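Long-range contact in phosphopantothenoylcysteine decarboxylase (Cryptococcus neoformans, PDB 6EOA), which binds flavin mononucleotide and probably acts as a phosphopantothenoylcysteine decarboxylase in coenzyme A biosynthesis: residues A[52-57]-A[222-226]. Residues are numbered along the deposited sequence; the frame is centred on the assembly and turned at random.
Sequences DIVGAL and WRDIV
Trp222 lays its indole flat against Asp52: CB of Asp52 sits 3.6 Å from the centroid of the six-membered ring and only 4° off the ring normal, a CH-pi contact over the face. CG of Arg223 occupies the opposite face, sandwiching the ring between aliphatic carbons. Chi1 of 70° swings CG of Trp222 in between N and C of its own backbone, and a roughly perpendicular chi2 then turns the ring face to Asp52. Ala56 meets the same ring at its edge, CB near the plane and 4.1 Å from Trp222 CZ3. At the root of the indole, the side chains of Ile53 and Trp222 run antiparallel, with Ile53 CG1 3.7 Å from Trp222 CB. One turn on, both methyls of Val226 face Ala56 CB, CG2 at 3.9 Å and CG1 at 4.0 Å, while CG1 also reaches Leu57 CD2 at 4.2 Å. The axes of the two short segments approach to 9.7 Å at 34°; the contact joins helix 50-59 to the C-terminal helix 222-237 in the parallel-sheet flavoprotein fold. The contacts are CH-pi and apolar, so cohesion probably rests mainly on dispersion, Asp52 giving the ring its methylene rather than its carboxylate.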
ATOM      1  N   ASP A  52       9.354 -25.239  -9.507  1.00 61.61           N
ATOM      2  CA  ASP A  52       9.354 -26.657  -9.142  1.00 66.60           C
ATOM      3  C   ASP A  52       7.953 -27.133  -8.761  1.00 66.86           C
ATOM      4  O   ASP A  52       7.563 -28.263  -9.061  1.00 69.85           O
ATOM      5  CB  ASP A  52      10.325 -26.914  -7.990  1.00 72.10           C
ATOM      6  CG  ASP A  52      11.762 -26.626  -8.368  1.00 80.35           C
ATOM      7  OD1 ASP A  52      12.385 -27.483  -9.029  1.00 82.86           O
ATOM      8  OD2 ASP A  52      12.265 -25.539  -8.009  1.00 85.25           O
ATOM      9  N   ILE A  53       7.204 -26.264  -8.090  1.00 65.14           N
ATOM     10  CA  ILE A  53       5.832 -26.564  -7.703  1.00 63.60           C
ATOM     11  C   ILE A  53       4.943 -26.693  -8.937  1.00 62.60           C
ATOM     12  O   ILE A  53       4.195 -27.662  -9.078  1.00 65.53           O
ATOM     13  CB  ILE A  53       5.264 -25.477  -6.767  1.00 62.85           C
ATOM     14  CG1 ILE A  53       5.974 -25.512  -5.412  1.00 67.14           C
ATOM     15  CG2 ILE A  53       3.774 -25.659  -6.577  1.00 61.20           C
ATOM     16  CD1 ILE A  53       5.581 -24.382  -4.478  1.00 66.08           C
ATOM     17  N   VAL A  54       5.042 -25.716  -9.833  1.00 60.69           N
ATOM     18  CA  VAL A  54       4.251 -25.710 -11.056  1.00 60.44           C
ATOM     19  C   VAL A  54       4.548 -26.944 -11.902  1.00 63.97           C
ATOM     20  O   VAL A  54       3.634 -27.586 -12.423  1.00 64.99           O
ATOM     21  CB  VAL A  54       4.511 -24.439 -11.885  1.00 61.43           C
ATOM     22  CG1 VAL A  54       3.755 -24.494 -13.205  1.00 62.29           C
ATOM     23  CG2 VAL A  54       4.118 -23.203 -11.091  1.00 58.06           C
ATOM     24  N   GLY A  55       5.829 -27.280 -12.018  1.00 63.05           N
ATOM     25  CA  GLY A  55       6.244 -28.451 -12.765  1.00 65.46           C
ATOM     26  C   GLY A  55       5.639 -29.717 -12.196  1.00 68.31           C
ATOM     27  O   GLY A  55       5.228 -30.605 -12.942  1.00 69.48           O
ATOM     28  N   ALA A  56       5.572 -29.794 -10.869  1.00 70.36           N
ATOM     29  CA  ALA A  56       5.015 -30.966 -10.194  1.00 72.94           C
ATOM     30  C   ALA A  56       3.499 -31.047 -10.348  1.00 71.28           C
ATOM     31  O   ALA A  56       2.938 -32.136 -10.467  1.00 73.58           O
ATOM     32  CB  ALA A  56       5.388 -30.953  -8.718  1.00 71.89           C
ATOM     33  N   LEU A  57       2.837 -29.894 -10.332  1.00 65.98           N
ATOM     34  CA  LEU A  57       1.388 -29.852 -10.474  1.00 66.43           C
ATOM     35  C   LEU A  57       0.960 -30.164 -11.905  1.00 66.22           C
ATOM     36  O   LEU A  57      -0.048 -30.833 -12.118  1.00 68.14           O
ATOM     37  CB  LEU A  57       0.843 -28.489 -10.037  1.00 64.61           C
ATOM     38  CG  LEU A  57       0.981 -28.183  -8.542  1.00 67.09           C
ATOM     39  CD1 LEU A  57       0.301 -26.868  -8.190  1.00 65.88           C
ATOM     40  CD2 LEU A  57       0.414 -29.321  -7.708  1.00 70.19           C
ATOM     41  N   TRP A 222       8.777 -27.280  -0.662  1.00 64.07           N
ATOM     42  CA  TRP A 222       7.866 -27.229  -1.799  1.00 66.17           C
ATOM     43  C   TRP A 222       7.279 -28.600  -2.134  1.00 68.66           C
ATOM     44  O   TRP A 222       6.151 -28.696  -2.621  1.00 67.39           O
ATOM     45  CB  TRP A 222       8.568 -26.636  -3.024  1.00 68.44           C
ATOM     46  CG  TRP A 222       9.631 -27.507  -3.628  1.00 72.88           C
ATOM     47  CD1 TRP A 222      10.963 -27.501  -3.334  1.00 74.41           C
ATOM     48  CD2 TRP A 222       9.449 -28.500  -4.645  1.00 72.88           C
ATOM     49  NE1 TRP A 222      11.621 -28.433  -4.100  1.00 76.83           N
ATOM     50  CE2 TRP A 222      10.714 -29.061  -4.912  1.00 74.80           C
ATOM     51  CE3 TRP A 222       8.339 -28.971  -5.353  1.00 71.80           C
ATOM     52  CZ2 TRP A 222      10.901 -30.070  -5.855  1.00 75.63           C
ATOM     53  CZ3 TRP A 222       8.526 -29.973  -6.290  1.00 71.73           C
ATOM     54  CH2 TRP A 222       9.798 -30.512  -6.531  1.00 74.84           C
ATOM     55  N   ARG A 223       8.032 -29.659  -1.861  1.00 71.75           N
ATOM     56  CA  ARG A 223       7.528 -31.011  -2.083  1.00 78.14           C
ATOM     57  C   ARG A 223       6.404 -31.319  -1.102  1.00 77.52           C
ATOM     58  O   ARG A 223       5.443 -32.011  -1.437  1.00 77.11           O
ATOM     59  CB  ARG A 223       8.652 -32.039  -1.953  1.00 81.94           C
ATOM     60  CG  ARG A 223       9.745 -31.871  -2.988  1.00 85.49           C
ATOM     61  CD  ARG A 223      10.947 -32.743  -2.678  1.00 93.54           C
ATOM     62  NE  ARG A 223      12.177 -32.139  -3.180  1.00 98.96           N
ATOM     63  CZ  ARG A 223      12.986 -31.377  -2.449  1.00104.13           C
ATOM     64  NH1 ARG A 223      12.698 -31.130  -1.176  1.00104.74           N
ATOM     65  NH2 ARG A 223      14.085 -30.864  -2.988  1.00106.58           N
ATOM     66  N   ASP A 224       6.526 -30.796   0.113  1.00 77.12           N
ATOM     67  CA  ASP A 224       5.471 -30.955   1.100  1.00 77.23           C
ATOM     68  C   ASP A 224       4.238 -30.176   0.665  1.00 74.24           C
ATOM     69  O   ASP A 224       3.117 -30.659   0.805  1.00 74.30           O
ATOM     70  CB  ASP A 224       5.948 -30.505   2.481  1.00 79.12           C
ATOM     71  CG  ASP A 224       7.052 -31.390   3.030  1.00 82.22           C
ATOM     72  OD1 ASP A 224       7.122 -32.572   2.627  1.00 85.54           O
ATOM     73  OD2 ASP A 224       7.850 -30.907   3.861  1.00 82.04           O
ATOM     74  N   ILE A 225       4.455 -28.982   0.119  1.00 71.56           N
ATOM     75  CA  ILE A 225       3.369 -28.171  -0.429  1.00 71.70           C
ATOM     76  C   ILE A 225       2.572 -28.933  -1.476  1.00 68.32           C
ATOM     77  O   ILE A 225       1.341 -28.942  -1.448  1.00 66.41           O
ATOM     78  CB  ILE A 225       3.891 -26.876  -1.079  1.00 72.35           C
ATOM     79  CG1 ILE A 225       4.801 -26.120  -0.116  1.00 74.45           C
ATOM     80  CG2 ILE A 225       2.728 -25.997  -1.518  1.00 72.53           C
ATOM     81  CD1 ILE A 225       4.077 -25.606   1.078  1.00 74.92           C
ATOM     82  N   VAL A 226       3.286 -29.563  -2.404  1.00 70.01           N
ATOM     83  CA  VAL A 226       2.656 -30.291  -3.499  1.00 73.54           C
ATOM     84  C   VAL A 226       1.803 -31.443  -2.974  1.00 74.03           C
ATOM     85  O   VAL A 226       0.680 -31.648  -3.437  1.00 74.43           O
ATOM     86  CB  VAL A 226       3.704 -30.839  -4.492  1.00 75.64           C
ATOM     87  CG1 VAL A 226       3.048 -31.758  -5.513  1.00 76.89           C
ATOM     88  CG2 VAL A 226       4.418 -29.698  -5.191  1.00 72.44           C
TER